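Side-chain contacts in foldase protein PrsA (PDB 4WO7), which assists the folding of secreted proteins outside the Bacillus subtilis cell after translocation and has peptidyl-prolyl cis-trans isomerase activity: residues A[236-239]-A[240-244]; A[81-84]-A[85-88]; A[25-28]-A[29-32]. All blocks are in the same frame, centred on the assembly; numbering follows the deposited sequence.

Contact 1. Residues A[236-239]-A[240-244]; sequences EAVQ and KVMKK
Val-238 and Met-242, one helical turn apart, form an i to i+4 apolar contact near the C-terminal end of helix 231-244. The two side chains run alongside each other and point the same way, with CG1 of Val-238 and CG of Met-242 4.2 Å apart. Met-242 is a selenomethionine in the crystal, and its chain folds at both chi2 (-52°) and chi3 (-44°), so that beyond CG it curls away from the preceding turn. Two i to i+4 backbone bonds run beneath the pair: the amide N of Met-242 binds O of Val-238 at 3.1 Å, and one residue on, N of Lys-243 reaches O of Gln-239, also at 3.1 Å. On the flank, the side chain of Gln-239 crosses that of Met-242 at about a right angle, its OE1 4.1 Å from CG of Met-242. Lys-240 and Lys-243 extend their chains along the exposed side, each leaving only its first carbons against the preceding turn. The buried side lies between two long helices: Val-238 touches Gln-42 of helix 21-49 as well as Thr-94 and Ala-97 of helix 81-101, Met-242 packs on Val-41 and Val-45 of helix 21-49, and Ala-237 and Val-241 rest on Asn-101.

Contact 2. Residues A[81-84]-A[85-88]; sequences KDYL and KEQV
With CG of Tyr-83 anti to the backbone N (chi1 -178°) and the Gln-87 chain bent at chi2 (-45°), the ring and the amide one turn later meet on the first turns of helix 81-101, an i to i+4 aromatic-amide pair. NE2 of Gln-87 sits 3.1 Å above the ring plane of Tyr-83, shifted toward the CE1-CZ side of the rim, and the amide is inclined 32° to the ring. CG of the same glutamine adds a CH-pi contact over the face, 4.3 Å from the centroid of the Tyr-83 ring. OE1 of Gln-87 is hydrogen-bonded to Gln-39 on helix 21-49, which probably limits how the amide can turn against the ring. Lys-30 of the second subunit also packs on Tyr-83, placing this turn beside the dimer contact. With an alanine in place of Tyr-83, the Gln-87 amide would probably lose the ring face it lies against, and the neighbouring subunit's lysine its packing surface. The Glu-86 side chain crosses that of Tyr-83 at about a right angle, with OE2 of Glu-86 3.7 Å from CD1 of Tyr-83. On the solvent side, Lys-81 brushes the Lys-85 chain, which runs extended beside Asp-82 to form an i to i+3 salt bridge. There, NZ of Lys-85 meets OD1 of Asp-82 at 3.2 Å, nearly along the C-O bond of the carboxylate.

Contact 3. Residues A[25-28]-A[29-32]; sequences YTNM and KKTA
Lys-29 passes obliquely by the ring of Tyr-25, one turn earlier in helix 21-49, and its aliphatic CD lies 3.9 Å from the tyrosine OH. The lysine chain bends at chi3 (107°), and its NZ continues to salt bridges with Asp-251 and Asp-253 near the C-terminal end of the chain. The phenol is thus met by a methylene group, CD, while the charge is spent on the two aspartates. Lys-30 behaves differently: it lies side by side with Thr-26, both pointing the same way. Its NZ comes 3.6 Å from the methyl CG2 of Thr-26, whose OG1 is bonded back to O of Gly-22. Asn-27 runs alongside Lys-30 too, and its ND2 is held by O of Glu-23. Thr-31, with OG1 beside its own backbone N (chi1 -62°), turns that hydroxyl back onto O of Asn-27 at 3.0 Å. Its own amide N is only weakly bonded to the same oxygen, at 3.3 Å. The second subunit closes over this turn: Met-28, a selenomethionine here, packs on Gly-33 of that chain, Tyr-25 on its Met-28 and Asn-27 on its Leu-40. A threonine hydroxyl returned to the carbonyl four residues earlier is a common feature of alpha-helices; here it belongs to a helical turn at the PrsA dimer interface.

All three contacts are single-turn pairs within helices, and within one subunit none touches another. Contacts 1 and 3 are partly buried, whereas contact 2 lies at the surface. Helix 21-49 ties them together: it carries contact 3, lends Val-41, Gln-42 and Val-45 to contact 1, and supplies Gln-39 to contact 2. Chemistry follows place. Residues 236-244, which no other chain of the assembly touches, pack through apolar groups between helices of their own subunit; residues 81-88 combine a ring-amide pair with a surface salt bridge; residues 25-32 pack against the second subunit, while Lys-29 forms salt bridges near the C-terminal end of its own chain. Contacts 2 and 3 meet across the dimer, where Tyr-83 of one subunit packs on Lys-30 of the other.

Contact 1. Residues A[236-239]-A[240-244]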
loop_
_atom_site.group_PDB
_atom_site.type_symbol
_atom_site.label_atom_id
_atom_site.label_comp_id
_atom_site.label_asym_id
_atom_site.label_seq_id
_atom_site.Cartn_x
_atom_site.Cartn_y
_atom_site.Cartn_z
ATOM N N GLU A 236 -1.309 -7.540 -18.344
ATOM C CA GLU A 236 -0.530 -7.567 -19.571
ATOM C C GLU A 236 -1.241 -8.478 -20.569
ATOM O O GLU A 236 -1.331 -8.165 -21.756
ATOM C CB GLU A 236 0.902 -8.037 -19.291
ATOM C CG GLU A 236 1.833 -7.985 -20.499
ATOM C CD GLU A 236 3.227 -8.508 -20.193
ATOM O OE1 GLU A 236 3.577 -8.622 -18.998
ATOM O OE2 GLU A 236 3.982 -8.787 -21.150
ATOM N N ALA A 237 -1.752 -9.604 -20.081
ATOM C CA ALA A 237 -2.492 -10.529 -20.931
ATOM C C ALA A 237 -3.850 -9.976 -21.355
ATOM O O ALA A 237 -4.227 -10.068 -22.524
ATOM C CB ALA A 237 -2.685 -11.856 -20.221
ATOM N N VAL A 238 -4.579 -9.403 -20.401
ATOM C CA VAL A 238 -5.916 -8.875 -20.659
ATOM C C VAL A 238 -5.852 -7.740 -21.679
ATOM O O VAL A 238 -6.733 -7.608 -22.526
ATOM C CB VAL A 238 -6.582 -8.379 -19.356
ATOM C CG1 VAL A 238 -7.897 -7.648 -19.648
ATOM C CG2 VAL A 238 -6.857 -9.554 -18.436
ATOM N N GLN A 239 -4.799 -6.932 -21.600
ATOM C CA GLN A 239 -4.669 -5.767 -22.467
ATOM C C GLN A 239 -4.494 -6.166 -23.931
ATOM O O GLN A 239 -4.845 -5.406 -24.837
ATOM C CB GLN A 239 -3.492 -4.897 -22.011
ATOM C CG GLN A 239 -3.533 -3.468 -22.508
ATOM C CD GLN A 239 -4.789 -2.729 -22.093
ATOM O OE1 GLN A 239 -5.496 -3.149 -21.176
ATOM N NE2 GLN A 239 -5.071 -1.620 -22.766
ATOM N N LYS A 240 -3.940 -7.350 -24.169
ATOM C CA LYS A 240 -3.853 -7.869 -25.530
ATOM C C LYS A 240 -5.234 -8.117 -26.111
ATOM O O LYS A 240 -5.472 -7.903 -27.301
ATOM C CB LYS A 240 -3.066 -9.167 -25.573
ATOM C CG LYS A 240 -1.592 -9.018 -25.372
ATOM C CD LYS A 240 -0.951 -10.359 -25.597
ATOM C CE LYS A 240 0.544 -10.321 -25.461
ATOM N NZ LYS A 240 1.060 -11.685 -25.715
ATOM N N VAL A 241 -6.140 -8.582 -25.261
ATOM C CA VAL A 241 -7.494 -8.876 -25.691
ATOM C C VAL A 241 -8.196 -7.561 -25.977
ATOM O O VAL A 241 -8.967 -7.456 -26.929
ATOM C CB VAL A 241 -8.283 -9.666 -24.625
ATOM C CG1 VAL A 241 -9.674 -9.998 -25.134
ATOM C CG2 VAL A 241 -7.557 -10.945 -24.251
HETATM N N MSE A 242 -7.905 -6.556 -25.156
HETATM C CA MSE A 242 -8.576 -5.268 -25.253
HETATM C C MSE A 242 -8.193 -4.507 -26.524
HETATM O O MSE A 242 -9.025 -3.804 -27.096
HETATM C CB MSE A 242 -8.267 -4.418 -24.017
HETATM C CG MSE A 242 -8.840 -4.965 -22.708
HETATM SE SE MSE A 242 -10.755 -5.353 -22.786
HETATM C CE MSE A 242 -11.312 -3.731 -23.699
ATOM N N LYS A 243 -6.946 -4.640 -26.971
ATOM C CA LYS A 243 -6.541 -4.014 -28.233
ATOM C C LYS A 243 -7.253 -4.646 -29.423
ATOM O O LYS A 243 -7.654 -3.943 -30.352
ATOM C CB LYS A 243 -5.028 -4.083 -28.452
ATOM C CG LYS A 243 -4.225 -3.042 -27.691
ATOM C CD LYS A 243 -2.755 -3.141 -28.056
ATOM C CE LYS A 243 -1.950 -2.008 -27.454
ATOM N NZ LYS A 243 -0.523 -2.109 -27.860
ATOM N N LYS A 244 -7.406 -5.967 -29.399
ATOM C CA LYS A 244 -8.035 -6.674 -30.510
ATOM C C LYS A 244 -9.519 -6.330 -30.596
ATOM O O LYS A 244 -10.179 -6.647 -31.586
ATOM C CB LYS A 244 -7.873 -8.188 -30.363
ATOM C CG LYS A 244 -6.466 -8.707 -30.608
ATOM C CD LYS A 244 -6.462 -10.227 -30.787
ATOM C CE LYS A 244 -5.769 -10.978 -29.649
ATOM N NZ LYS A 244 -6.686 -11.514 -28.604
#

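Contact 2. Residues A[81-84]-A[85-88]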
loop_
_atom_site.group_PDB
_atom_site.type_symbol
_atom_site.label_atom_id
_atom_site.label_comp_id
_atom_site.label_asym_id
_atom_site.label_seq_id
_atom_site.Cartn_x
_atom_site.Cartn_y
_atom_site.Cartn_z
ATOM N N LYS A 81 -24.651 -9.001 -1.849
ATOM C CA LYS A 81 -24.268 -10.333 -2.289
ATOM C C LYS A 81 -23.927 -10.324 -3.780
ATOM O O LYS A 81 -22.966 -10.961 -4.210
ATOM C CB LYS A 81 -25.400 -11.316 -1.990
ATOM C CG LYS A 81 -24.986 -12.771 -1.898
ATOM C CD LYS A 81 -26.192 -13.653 -1.601
ATOM C CE LYS A 81 -25.781 -15.084 -1.296
ATOM N NZ LYS A 81 -26.955 -15.974 -1.072
ATOM N N ASP A 82 -24.716 -9.590 -4.563
ATOM C CA ASP A 82 -24.539 -9.558 -6.016
ATOM C C ASP A 82 -23.252 -8.861 -6.440
ATOM O O ASP A 82 -22.586 -9.299 -7.375
ATOM C CB ASP A 82 -25.722 -8.874 -6.707
ATOM C CG ASP A 82 -27.012 -9.667 -6.586
ATOM O OD1 ASP A 82 -26.970 -10.907 -6.732
ATOM O OD2 ASP A 82 -28.079 -9.040 -6.417
ATOM N N TYR A 83 -22.905 -7.774 -5.758
ATOM C CA TYR A 83 -21.707 -7.024 -6.108
ATOM C C TYR A 83 -20.450 -7.864 -5.907
ATOM O O TYR A 83 -19.526 -7.795 -6.711
ATOM C CB TYR A 83 -21.613 -5.738 -5.290
ATOM C CG TYR A 83 -20.414 -4.897 -5.656
ATOM C CD1 TYR A 83 -20.366 -4.201 -6.853
ATOM C CD2 TYR A 83 -19.321 -4.816 -4.811
ATOM C CE1 TYR A 83 -19.269 -3.440 -7.189
ATOM C CE2 TYR A 83 -18.225 -4.057 -5.137
ATOM C CZ TYR A 83 -18.201 -3.370 -6.330
ATOM O OH TYR A 83 -17.103 -2.608 -6.664
ATOM N N LEU A 84 -20.417 -8.662 -4.846
ATOM C CA LEU A 84 -19.286 -9.558 -4.606
ATOM C C LEU A 84 -19.162 -10.598 -5.714
ATOM O O LEU A 84 -18.061 -10.872 -6.194
ATOM C CB LEU A 84 -19.409 -10.230 -3.237
ATOM C CG LEU A 84 -19.019 -9.374 -2.023
ATOM C CD1 LEU A 84 -19.276 -7.875 -2.214
ATOM C CD2 LEU A 84 -19.711 -9.886 -0.769
ATOM N N LYS A 85 -20.291 -11.166 -6.121
ATOM C CA LYS A 85 -20.308 -12.132 -7.209
ATOM C C LYS A 85 -19.707 -11.510 -8.460
ATOM O O LYS A 85 -18.928 -12.141 -9.171
ATOM C CB LYS A 85 -21.735 -12.566 -7.515
ATOM C CG LYS A 85 -22.406 -13.370 -6.436
ATOM C CD LYS A 85 -23.810 -13.725 -6.875
ATOM C CE LYS A 85 -24.728 -13.920 -5.686
ATOM N NZ LYS A 85 -26.157 -13.961 -6.097
ATOM N N GLU A 86 -20.071 -10.253 -8.705
ATOM C CA GLU A 86 -19.586 -9.505 -9.859
ATOM C C GLU A 86 -18.068 -9.381 -9.849
ATOM O O GLU A 86 -17.420 -9.534 -10.883
ATOM C CB GLU A 86 -20.224 -8.115 -9.898
ATOM C CG GLU A 86 -21.673 -8.090 -10.360
ATOM C CD GLU A 86 -22.239 -6.683 -10.371
ATOM O OE1 GLU A 86 -23.434 -6.519 -10.693
ATOM O OE2 GLU A 86 -21.484 -5.738 -10.057
ATOM N N GLN A 87 -17.509 -9.106 -8.674
ATOM C CA GLN A 87 -16.068 -8.945 -8.523
ATOM C C GLN A 87 -15.351 -10.265 -8.742
ATOM O O GLN A 87 -14.278 -10.319 -9.346
ATOM C CB GLN A 87 -15.736 -8.429 -7.123
ATOM C CG GLN A 87 -16.293 -7.059 -6.807
ATOM C CD GLN A 87 -16.089 -6.073 -7.927
ATOM O OE1 GLN A 87 -14.961 -5.826 -8.354
ATOM N NE2 GLN A 87 -17.183 -5.507 -8.424
ATOM N N VAL A 88 -15.965 -11.332 -8.248
ATOM C CA VAL A 88 -15.434 -12.671 -8.423
ATOM C C VAL A 88 -15.508 -13.062 -9.892
ATOM O O VAL A 88 -14.579 -13.670 -10.422
ATOM C CB VAL A 88 -16.191 -13.689 -7.546
ATOM C CG1 VAL A 88 -15.905 -15.126 -7.990
ATOM C CG2 VAL A 88 -15.825 -13.489 -6.078
#

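Contact 3. Residues A[25-28]-A[29-32]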
loop_
_atom_site.group_PDB
_atom_site.type_symbol
_atom_site.label_atom_id
_atom_site.label_comp_id
_atom_site.label_asym_id
_atom_site.label_seq_id
_atom_site.Cartn_x
_atom_site.Cartn_y
_atom_site.Cartn_z
ATOM N N TYR A 25 -20.052 12.933 -8.927
ATOM C CA TYR A 25 -19.659 12.333 -10.194
ATOM C C TYR A 25 -18.364 12.934 -10.743
ATOM O O TYR A 25 -17.462 12.200 -11.145
ATOM C CB TYR A 25 -20.770 12.489 -11.232
ATOM C CG TYR A 25 -20.397 11.923 -12.585
ATOM C CD1 TYR A 25 -20.376 10.549 -12.796
ATOM C CD2 TYR A 25 -20.072 12.753 -13.650
ATOM C CE1 TYR A 25 -20.038 10.021 -14.025
ATOM C CE2 TYR A 25 -19.735 12.229 -14.886
ATOM C CZ TYR A 25 -19.719 10.863 -15.067
ATOM O OH TYR A 25 -19.383 10.329 -16.292
ATOM N N THR A 26 -18.267 14.264 -10.750
ATOM C CA THR A 26 -17.084 14.952 -11.289
ATOM C C THR A 26 -15.796 14.573 -10.561
ATOM O O THR A 26 -14.786 14.253 -11.192
ATOM C CB THR A 26 -17.242 16.494 -11.224
ATOM O OG1 THR A 26 -18.247 16.920 -12.150
ATOM C CG2 THR A 26 -15.918 17.215 -11.553
ATOM N N ASN A 27 -15.836 14.592 -9.234
ATOM C CA ASN A 27 -14.642 14.331 -8.435
ATOM C C ASN A 27 -14.282 12.862 -8.413
ATOM O O ASN A 27 -13.110 12.509 -8.310
ATOM C CB ASN A 27 -14.837 14.837 -7.008
ATOM C CG ASN A 27 -14.746 16.340 -6.915
ATOM O OD1 ASN A 27 -13.662 16.896 -6.741
ATOM N ND2 ASN A 27 -15.885 17.011 -7.059
HETATM N N MSE A 28 -15.289 12.006 -8.513
HETATM C CA MSE A 28 -15.051 10.572 -8.604
HETATM C C MSE A 28 -14.299 10.247 -9.879
HETATM O O MSE A 28 -13.456 9.351 -9.912
HETATM C CB MSE A 28 -16.372 9.810 -8.565
HETATM C CG MSE A 28 -16.944 9.729 -7.179
HETATM SE SE MSE A 28 -18.425 8.473 -7.002
HETATM C CE MSE A 28 -17.259 7.225 -6.200
ATOM N N LYS A 29 -14.604 11.001 -10.927
ATOM C CA LYS A 29 -14.085 10.700 -12.250
ATOM C C LYS A 29 -12.597 11.036 -12.347
ATOM O O LYS A 29 -11.841 10.345 -13.032
ATOM C CB LYS A 29 -14.863 11.465 -13.313
ATOM C CG LYS A 29 -14.679 10.890 -14.699
ATOM C CD LYS A 29 -15.699 11.443 -15.665
ATOM C CE LYS A 29 -15.040 12.417 -16.618
ATOM N NZ LYS A 29 -16.024 13.142 -17.458
ATOM N N LYS A 30 -12.189 12.106 -11.670
ATOM C CA LYS A 30 -10.802 12.557 -11.708
ATOM C C LYS A 30 -9.976 11.541 -10.932
ATOM O O LYS A 30 -8.807 11.293 -11.229
ATOM C CB LYS A 30 -10.645 13.939 -11.076
ATOM C CG LYS A 30 -11.332 15.077 -11.807
ATOM C CD LYS A 30 -11.475 16.269 -10.887
ATOM C CE LYS A 30 -12.260 17.396 -11.519
ATOM N NZ LYS A 30 -12.671 18.375 -10.473
ATOM N N THR A 31 -10.626 10.954 -9.931
ATOM C CA THR A 31 -10.001 10.028 -8.997
ATOM C C THR A 31 -10.027 8.578 -9.441
ATOM O O THR A 31 -8.982 7.933 -9.503
ATOM C CB THR A 31 -10.710 10.101 -7.618
ATOM O OG1 THR A 31 -10.569 11.419 -7.074
ATOM C CG2 THR A 31 -10.119 9.108 -6.631
ATOM N N ALA A 32 -11.214 8.077 -9.757
ATOM C CA ALA A 32 -11.418 6.647 -9.948
ATOM C C ALA A 32 -11.971 6.320 -11.328
ATOM O O ALA A 32 -12.184 5.152 -11.650
ATOM C CB ALA A 32 -12.339 6.117 -8.871
#